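Local coordinates for SH2 domain-containing protein 3C (Homo sapiens, PDB 3T6G) that acts as an adapter in integrin-linked adhesion and migration signalling, its C-terminal Cdc25-homology domain being held in a closed form that binds BCAR1 and cannot perform canonical exchange, at residues A136-R139 with G143-F146; K59-V64 with M145-A150; L201-F206 with E261-G266. The protein carries 2 engineered substitutions. One frame throughout, in Å; residues are numbered along the deposited sequence.

Interaction 1 (A136-R139 with G143-F146); sequences AELR and GNMF
Leu138 and Asn144 are joined through the backbone. Asn144 N donates to Leu138 O at 2.9 Å, and the bond is almost straight, with an N-H...O angle of 171°. The donor sits tilted by 26° from the carbonyl plane. Gly143 N is also close to this oxygen, but its angle is too poor for a bond, so Asn144 N alone holds the carbonyl from this segment. The side chains of Leu138 and Asn144 run side by side in the same direction, with Leu138 CD2 4.1 Å from Asn144 ND2. Met145 adds an apolar touch. Its CB leaves the backbone pointing away from 136-139, but bends at chi2 and chi3 bring CE back to 3.9 Å from Arg139 CA.

The chain leaves the helix at Gly143, whose positive phi suits a residue without a side chain. Asn144 then serves as N-cap of helix 145-155. Its CG lies anti to the backbone N (chi1 174°), and OD1 takes a weak bond from Phe146 N at 3.1 Å. Ser147 N gives OD1 a second weak bond. The other end of the amide is fixed too, since ND2 binds Asp61 and Thr58.

The contact is the tight, buried connection from helix 121-140 to helix 145-155. Leu138 also packs on Ser147, Phe148 and Val151 of the second helix and on Ala54 and Thr58 of helix 50-64. Met145 meets Phe188 and Leu192 of helix 175-193, and Arg139 makes a cation-pi contact with Phe188.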
loop_
_atom_site.group_PDB
_atom_site.type_symbol
_atom_site.label_atom_id
_atom_site.label_comp_id
_atom_site.label_asym_id
_atom_site.label_seq_id
_atom_site.Cartn_x
_atom_site.Cartn_y
_atom_site.Cartn_z
ATOM N N ALA A 136 6.761 16.664 -5.138
ATOM C CA ALA A 136 7.510 16.578 -6.388
ATOM C C ALA A 136 8.866 15.911 -6.152
ATOM O O ALA A 136 9.349 15.154 -6.991
ATOM C CB ALA A 136 7.666 17.976 -7.064
ATOM N N GLU A 137 9.480 16.196 -5.007
ATOM C CA GLU A 137 10.781 15.612 -4.681
ATOM C C GLU A 137 10.661 14.102 -4.400
ATOM O O GLU A 137 11.395 13.281 -4.945
ATOM C CB GLU A 137 11.394 16.329 -3.479
ATOM C CG GLU A 137 11.965 17.692 -3.798
ATOM C CD GLU A 137 13.230 17.589 -4.615
ATOM O OE1 GLU A 137 14.021 16.654 -4.364
ATOM O OE2 GLU A 137 13.426 18.428 -5.519
ATOM N N LEU A 138 9.731 13.749 -3.533
ATOM C CA LEU A 138 9.413 12.358 -3.305
ATOM C C LEU A 138 9.265 11.624 -4.634
ATOM O O LEU A 138 9.807 10.533 -4.827
ATOM C CB LEU A 138 8.135 12.269 -2.481
ATOM C CG LEU A 138 8.364 12.751 -1.054
ATOM C CD1 LEU A 138 7.072 12.922 -0.267
ATOM C CD2 LEU A 138 9.343 11.800 -0.346
ATOM N N ARG A 139 8.570 12.242 -5.577
ATOM C CA ARG A 139 8.263 11.534 -6.806
ATOM C C ARG A 139 9.443 11.446 -7.741
ATOM O O ARG A 139 9.621 10.440 -8.425
ATOM C CB ARG A 139 7.104 12.190 -7.533
ATOM C CG ARG A 139 7.358 12.314 -9.008
ATOM C CD ARG A 139 6.077 12.336 -9.766
ATOM N NE ARG A 139 6.232 11.578 -10.988
ATOM C CZ ARG A 139 6.376 12.127 -12.181
ATOM N NH1 ARG A 139 6.365 13.446 -12.297
ATOM N NH2 ARG A 139 6.517 11.355 -13.252
ATOM N N GLY A 143 12.172 8.928 -5.897
ATOM C CA GLY A 143 11.423 7.805 -6.458
ATOM C C GLY A 143 10.713 6.996 -5.375
ATOM O O GLY A 143 10.791 5.776 -5.350
ATOM N N ASN A 144 10.057 7.698 -4.456
ATOM C CA ASN A 144 9.337 7.090 -3.350
ATOM C C ASN A 144 7.833 7.292 -3.544
ATOM O O ASN A 144 7.289 8.305 -3.096
ATOM C CB ASN A 144 9.812 7.700 -2.006
ATOM C CG ASN A 144 8.995 7.214 -0.840
ATOM O OD1 ASN A 144 8.157 6.321 -1.006
ATOM N ND2 ASN A 144 9.208 7.795 0.346
ATOM N N MET A 145 7.167 6.346 -4.225
ATOM C CA MET A 145 5.737 6.472 -4.544
ATOM C C MET A 145 4.866 6.425 -3.300
ATOM O O MET A 145 3.749 6.925 -3.292
ATOM C CB MET A 145 5.258 5.370 -5.492
ATOM C CG MET A 145 5.928 5.288 -6.848
ATOM S SD MET A 145 5.971 6.863 -7.743
ATOM C CE MET A 145 7.231 7.745 -6.823
ATOM N N PHE A 146 5.367 5.797 -2.250
ATOM C CA PHE A 146 4.571 5.640 -1.035
ATOM C C PHE A 146 4.250 7.009 -0.419
ATOM O O PHE A 146 3.094 7.428 -0.396
ATOM C CB PHE A 146 5.286 4.705 -0.045
ATOM C CG PHE A 146 4.610 4.602 1.315
ATOM C CD1 PHE A 146 3.570 3.738 1.527
ATOM C CD2 PHE A 146 5.038 5.363 2.371
ATOM C CE1 PHE A 146 2.970 3.643 2.756
ATOM C CE2 PHE A 146 4.437 5.265 3.602
ATOM C CZ PHE A 146 3.403 4.415 3.796
#

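Interaction 2 (K59-V64 with M145-A150); sequences KVDCLV and MFSFAA
Asp61 OD2 is gripped by Ser147 OG, which donates to it across the contact, and by Asn144 ND2 just before helix 145-155. The modelled distance from Ser147 OG to Asp61 OD2 is 2.5 Å. That is very short, so the exact length is doubtful. Asp61 CG lies beside its own backbone N (chi1 -85°), on a CB that points at the other helix, and the carboxylate reaches Ser147 and Phe146 together.

At Phe146 the carboxylate meets the ring edge, not a face. Asp61 OD1 is 3.5 Å from Phe146 CE2, and OD2 lies at the same edge, in the ring plane and 3.6 Å from CD2. The two planes stand 83° apart. The ring also stacks with Phe206.

Three residues thus join helix 50-64 to helix 145-155 inside the Cdc25-homology domain. The other carboxylate oxygen, Asp61 OD1, forms a salt bridge with Arg102 of helix 93-115.

The carboxylate is buried, yet a hydroxyl, an amide and a guanidinium all bind it. Such surroundings would be expected to keep Asp61 ionised, and the weakly electropositive edge of the Phe146 ring probably suits its negative charge.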
loop_
_atom_site.group_PDB
_atom_site.type_symbol
_atom_site.label_atom_id
_atom_site.label_comp_id
_atom_site.label_asym_id
_atom_site.label_seq_id
_atom_site.Cartn_x
_atom_site.Cartn_y
_atom_site.Cartn_z
ATOM N N LYS A 59 13.774 7.441 4.058
ATOM C CA LYS A 59 14.586 6.553 4.886
ATOM C C LYS A 59 13.681 5.755 5.810
ATOM O O LYS A 59 13.755 4.529 5.887
ATOM C CB LYS A 59 15.574 7.352 5.724
ATOM C CG LYS A 59 16.869 6.613 6.035
ATOM C CD LYS A 59 16.805 5.744 7.280
ATOM C CE LYS A 59 17.977 6.056 8.254
ATOM N NZ LYS A 59 19.352 5.807 7.708
ATOM N N VAL A 60 12.825 6.471 6.519
ATOM C CA VAL A 60 11.957 5.843 7.488
ATOM C C VAL A 60 10.956 4.928 6.780
ATOM O O VAL A 60 10.637 3.855 7.266
ATOM C CB VAL A 60 11.240 6.923 8.285
ATOM C CG1 VAL A 60 10.263 6.312 9.248
ATOM C CG2 VAL A 60 12.287 7.777 9.044
ATOM N N ASP A 61 10.479 5.372 5.621
ATOM C CA ASP A 61 9.478 4.661 4.862
ATOM C C ASP A 61 10.038 3.292 4.531
ATOM O O ASP A 61 9.379 2.259 4.689
ATOM C CB ASP A 61 9.182 5.404 3.539
ATOM C CG ASP A 61 8.137 6.508 3.689
ATOM O OD1 ASP A 61 7.458 6.554 4.748
ATOM O OD2 ASP A 61 7.994 7.322 2.727
ATOM N N CYS A 62 11.264 3.317 4.031
ATOM C CA CYS A 62 11.963 2.133 3.620
ATOM C C CYS A 62 12.337 1.200 4.776
ATOM O O CYS A 62 12.431 -0.017 4.600
ATOM C CB CYS A 62 13.190 2.544 2.846
ATOM S SG CYS A 62 12.772 3.177 1.235
ATOM N N LEU A 63 12.556 1.756 5.960
ATOM C CA LEU A 63 12.874 0.902 7.101
ATOM C C LEU A 63 11.611 0.142 7.497
ATOM O O LEU A 63 11.661 -1.051 7.788
ATOM C CB LEU A 63 13.424 1.721 8.282
ATOM C CG LEU A 63 14.930 2.062 8.235
ATOM C CD1 LEU A 63 15.356 3.195 9.197
ATOM C CD2 LEU A 63 15.784 0.822 8.532
ATOM N N VAL A 64 10.480 0.844 7.491
ATOM C CA VAL A 64 9.222 0.289 7.958
ATOM C C VAL A 64 8.730 -0.741 6.965
ATOM O O VAL A 64 8.177 -1.772 7.334
ATOM C CB VAL A 64 8.138 1.372 8.102
ATOM C CG1 VAL A 64 6.753 0.735 8.257
ATOM C CG2 VAL A 64 8.445 2.293 9.289
ATOM N N MET A 145 7.167 6.346 -4.225
ATOM C CA MET A 145 5.737 6.472 -4.544
ATOM C C MET A 145 4.866 6.425 -3.300
ATOM O O MET A 145 3.749 6.925 -3.292
ATOM C CB MET A 145 5.258 5.370 -5.492
ATOM C CG MET A 145 5.928 5.288 -6.848
ATOM S SD MET A 145 5.971 6.863 -7.743
ATOM C CE MET A 145 7.231 7.745 -6.823
ATOM N N PHE A 146 5.367 5.797 -2.250
ATOM C CA PHE A 146 4.571 5.640 -1.035
ATOM C C PHE A 146 4.250 7.009 -0.419
ATOM O O PHE A 146 3.094 7.428 -0.396
ATOM C CB PHE A 146 5.286 4.705 -0.045
ATOM C CG PHE A 146 4.610 4.602 1.315
ATOM C CD1 PHE A 146 3.570 3.738 1.527
ATOM C CD2 PHE A 146 5.038 5.363 2.371
ATOM C CE1 PHE A 146 2.970 3.643 2.756
ATOM C CE2 PHE A 146 4.437 5.265 3.602
ATOM C CZ PHE A 146 3.403 4.415 3.796
ATOM N N SER A 147 5.272 7.716 0.057
ATOM C CA SER A 147 5.061 9.045 0.654
ATOM C C SER A 147 4.655 10.142 -0.338
ATOM O O SER A 147 3.933 11.070 0.018
ATOM C CB SER A 147 6.251 9.472 1.519
ATOM O OG SER A 147 6.088 8.925 2.831
ATOM N N PHE A 148 5.105 10.029 -1.578
ATOM C CA PHE A 148 4.557 10.852 -2.638
ATOM C C PHE A 148 3.025 10.852 -2.578
ATOM O O PHE A 148 2.401 11.902 -2.572
ATOM C CB PHE A 148 5.017 10.341 -3.990
ATOM C CG PHE A 148 4.234 10.910 -5.138
ATOM C CD1 PHE A 148 4.294 12.270 -5.426
ATOM C CD2 PHE A 148 3.440 10.083 -5.943
ATOM C CE1 PHE A 148 3.574 12.808 -6.482
ATOM C CE2 PHE A 148 2.705 10.610 -7.022
ATOM C CZ PHE A 148 2.769 11.981 -7.286
ATOM N N ALA A 149 2.423 9.669 -2.505
ATOM C CA ALA A 149 0.963 9.551 -2.525
ATOM C C ALA A 149 0.367 9.922 -1.183
ATOM O O ALA A 149 -0.770 10.374 -1.103
ATOM C CB ALA A 149 0.534 8.129 -2.920
ATOM N N ALA A 150 1.123 9.695 -0.114
ATOM C CA ALA A 150 0.666 10.128 1.191
ATOM C C ALA A 150 0.648 11.673 1.248
ATOM O O ALA A 150 -0.162 12.272 1.961
ATOM C CB ALA A 150 1.559 9.537 2.298
#

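Interaction 3 (L201-F206 with E261-G266); sequences LSNTTF and EVKLQG
Lys263 reaches Asn203 by a weak hydrogen bond, from NZ to OD1 at 3.4 Å. This is the polar link between the two segments, and the two side chains cross at about a right angle. Asn203 CG lies anti to the backbone N (chi1 -172°), which brings OD1 towards the lysine although the CB does not point at it. The ammonium has a stronger partner outside, the carbonyl oxygen of Thr141. Asn203 ND2 makes a weak bond nearby, to Gly140 O.

The fold here is the all-helical Cdc25-homology (Ras-GEF) domain. Residues 201-206 begin with a short 3-10 turn in the loop between helices 175-193 and 210-215. Residues 261-266 run from helix 253-263 into the loop that follows. The loop 201-206 is tied to that helix at further points, since Thr204 O accepts from Asn259 ND2 and Thr205 touches Ala260.

Van der Waals contact comes from the aliphatic part of the lysine. Its chain is extended from CA to CD and then bends at chi3 and chi4, passing across Thr205. Lys263 CE is 3.8 Å from Thr205 OG1, and CD is 4.1 Å from the same oxygen. CE is also 4.1 Å from Asn203 O. An alanine in place of Lys263 would probably leave Thr141 O and Asn203 OD1 without their ammonium donor and open a gap beside Thr205. Lys263 is partly exposed and also meets a neighbouring molecule in the crystal, whereas Thr205 is buried and packs on Thr58 of helix 50-64.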
loop_
_atom_site.group_PDB
_atom_site.type_symbol
_atom_site.label_atom_id
_atom_site.label_comp_id
_atom_site.label_asym_id
_atom_site.label_seq_id
_atom_site.Cartn_x
_atom_site.Cartn_y
_atom_site.Cartn_z
ATOM N N LEU A 201 11.722 1.934 -13.244
ATOM C CA LEU A 201 12.170 1.041 -12.196
ATOM C C LEU A 201 13.579 1.440 -11.723
ATOM O O LEU A 201 13.919 1.286 -10.550
ATOM C CB LEU A 201 12.150 -0.386 -12.751
ATOM C CG LEU A 201 12.207 -1.651 -11.897
ATOM C CD1 LEU A 201 10.954 -1.835 -11.058
ATOM C CD2 LEU A 201 12.389 -2.814 -12.846
ATOM N N SER A 202 14.384 1.983 -12.634
ATOM C CA SER A 202 15.776 2.305 -12.320
ATOM C C SER A 202 15.968 3.461 -11.325
ATOM O O SER A 202 17.038 3.595 -10.731
ATOM C CB SER A 202 16.560 2.593 -13.596
ATOM O OG SER A 202 16.299 3.902 -14.057
ATOM N N ASN A 203 14.950 4.297 -11.149
ATOM C CA ASN A 203 15.018 5.349 -10.135
ATOM C C ASN A 203 14.150 5.033 -8.944
ATOM O O ASN A 203 14.088 5.810 -7.993
ATOM C CB ASN A 203 14.631 6.725 -10.704
ATOM C CG ASN A 203 14.883 7.873 -9.710
ATOM O OD1 ASN A 203 16.026 8.262 -9.474
ATOM N ND2 ASN A 203 13.809 8.414 -9.135
ATOM N N THR A 204 13.497 3.877 -8.977
ATOM C CA THR A 204 12.526 3.542 -7.942
ATOM C C THR A 204 13.148 2.952 -6.688
ATOM O O THR A 204 14.125 2.194 -6.733
ATOM C CB THR A 204 11.452 2.586 -8.470
ATOM O OG1 THR A 204 10.916 3.114 -9.689
ATOM C CG2 THR A 204 10.337 2.439 -7.466
ATOM N N THR A 205 12.492 3.243 -5.578
ATOM C CA THR A 205 13.059 3.113 -4.268
ATOM C C THR A 205 11.945 2.609 -3.396
ATOM O O THR A 205 12.165 1.951 -2.385
ATOM C CB THR A 205 13.486 4.537 -3.810
ATOM O OG1 THR A 205 14.909 4.603 -3.590
ATOM C CG2 THR A 205 12.714 4.985 -2.592
ATOM N N PHE A 206 10.724 2.926 -3.797
ATOM C CA PHE A 206 9.545 2.451 -3.104
ATOM C C PHE A 206 8.355 2.551 -4.049
ATOM O O PHE A 206 7.775 3.616 -4.204
ATOM C CB PHE A 206 9.310 3.286 -1.867
ATOM C CG PHE A 206 8.334 2.687 -0.918
ATOM C CD1 PHE A 206 8.409 2.969 0.427
ATOM C CD2 PHE A 206 7.363 1.821 -1.366
ATOM C CE1 PHE A 206 7.527 2.416 1.311
ATOM C CE2 PHE A 206 6.464 1.271 -0.486
ATOM C CZ PHE A 206 6.539 1.574 0.849
ATOM N N GLU A 261 19.649 2.263 -1.080
ATOM C CA GLU A 261 20.882 2.330 -0.315
ATOM C C GLU A 261 21.911 3.229 -1.005
ATOM O O GLU A 261 22.691 3.931 -0.341
ATOM C CB GLU A 261 21.441 0.927 -0.007
ATOM C CG GLU A 261 21.679 0.721 1.491
ATOM C CD GLU A 261 22.068 -0.700 1.871
ATOM O OE1 GLU A 261 21.505 -1.228 2.863
ATOM O OE2 GLU A 261 22.946 -1.283 1.197
ATOM N N VAL A 262 21.901 3.201 -2.336
ATOM C CA VAL A 262 22.764 4.054 -3.136
ATOM C C VAL A 262 22.318 5.517 -3.134
ATOM O O VAL A 262 23.132 6.424 -3.222
ATOM C CB VAL A 262 22.779 3.624 -4.582
ATOM C CG1 VAL A 262 23.433 4.724 -5.425
ATOM C CG2 VAL A 262 23.527 2.350 -4.715
ATOM N N LYS A 263 21.017 5.733 -3.047
ATOM C CA LYS A 263 20.471 7.071 -3.098
ATOM C C LYS A 263 20.687 7.750 -1.754
ATOM O O LYS A 263 20.568 8.964 -1.634
ATOM C CB LYS A 263 18.978 6.996 -3.440
ATOM C CG LYS A 263 18.346 8.331 -3.700
ATOM C CD LYS A 263 16.838 8.248 -3.860
ATOM C CE LYS A 263 16.448 7.662 -5.200
ATOM N NZ LYS A 263 17.286 8.188 -6.292
ATOM N N LEU A 264 21.001 6.961 -0.732
ATOM C CA LEU A 264 21.126 7.502 0.617
ATOM C C LEU A 264 22.541 7.335 1.154
ATOM O O LEU A 264 22.802 7.568 2.336
ATOM C CB LEU A 264 20.089 6.876 1.564
ATOM C CG LEU A 264 18.643 7.374 1.347
ATOM C CD1 LEU A 264 17.648 6.778 2.317
ATOM C CD2 LEU A 264 18.569 8.877 1.454
ATOM N N GLN A 265 23.469 6.934 0.292
ATOM C CA GLN A 265 24.843 6.805 0.750
ATOM C C GLN A 265 25.433 8.198 0.959
ATOM O O GLN A 265 25.510 9.011 0.034
ATOM C CB GLN A 265 25.693 5.925 -0.180
ATOM C CG GLN A 265 25.850 6.386 -1.621
ATOM C CD GLN A 265 26.379 5.279 -2.537
ATOM O OE1 GLN A 265 26.181 4.092 -2.272
ATOM N NE2 GLN A 265 27.051 5.667 -3.618
ATOM N N GLY A 266 25.822 8.479 2.194
ATOM C CA GLY A 266 26.277 9.806 2.551
ATOM C C GLY A 266 25.162 10.598 3.207
ATOM O O GLY A 266 25.337 11.763 3.540
#

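The three interactions form one cluster in the Ras-GEF domain. The centres of interactions 1 and 2 are 8 Å apart, and that of interaction 3 lies 11 Å from the first and 12 Å from the second. Interactions 1 and 2 share Met145, Phe146 and helix 145-155. Interaction 1 is local in sequence, whereas interaction 2 brings in helix 50-64 from 81 residues away. Interaction 3 comes later in the chain and nearer the surface. Backbone pairing of Phe206 with Gly143 and Met145 joins its loop to interaction 1. Together they join helices 50-64, 121-140, 145-155 and 253-263 with the loop 201-206 in one part of the domain.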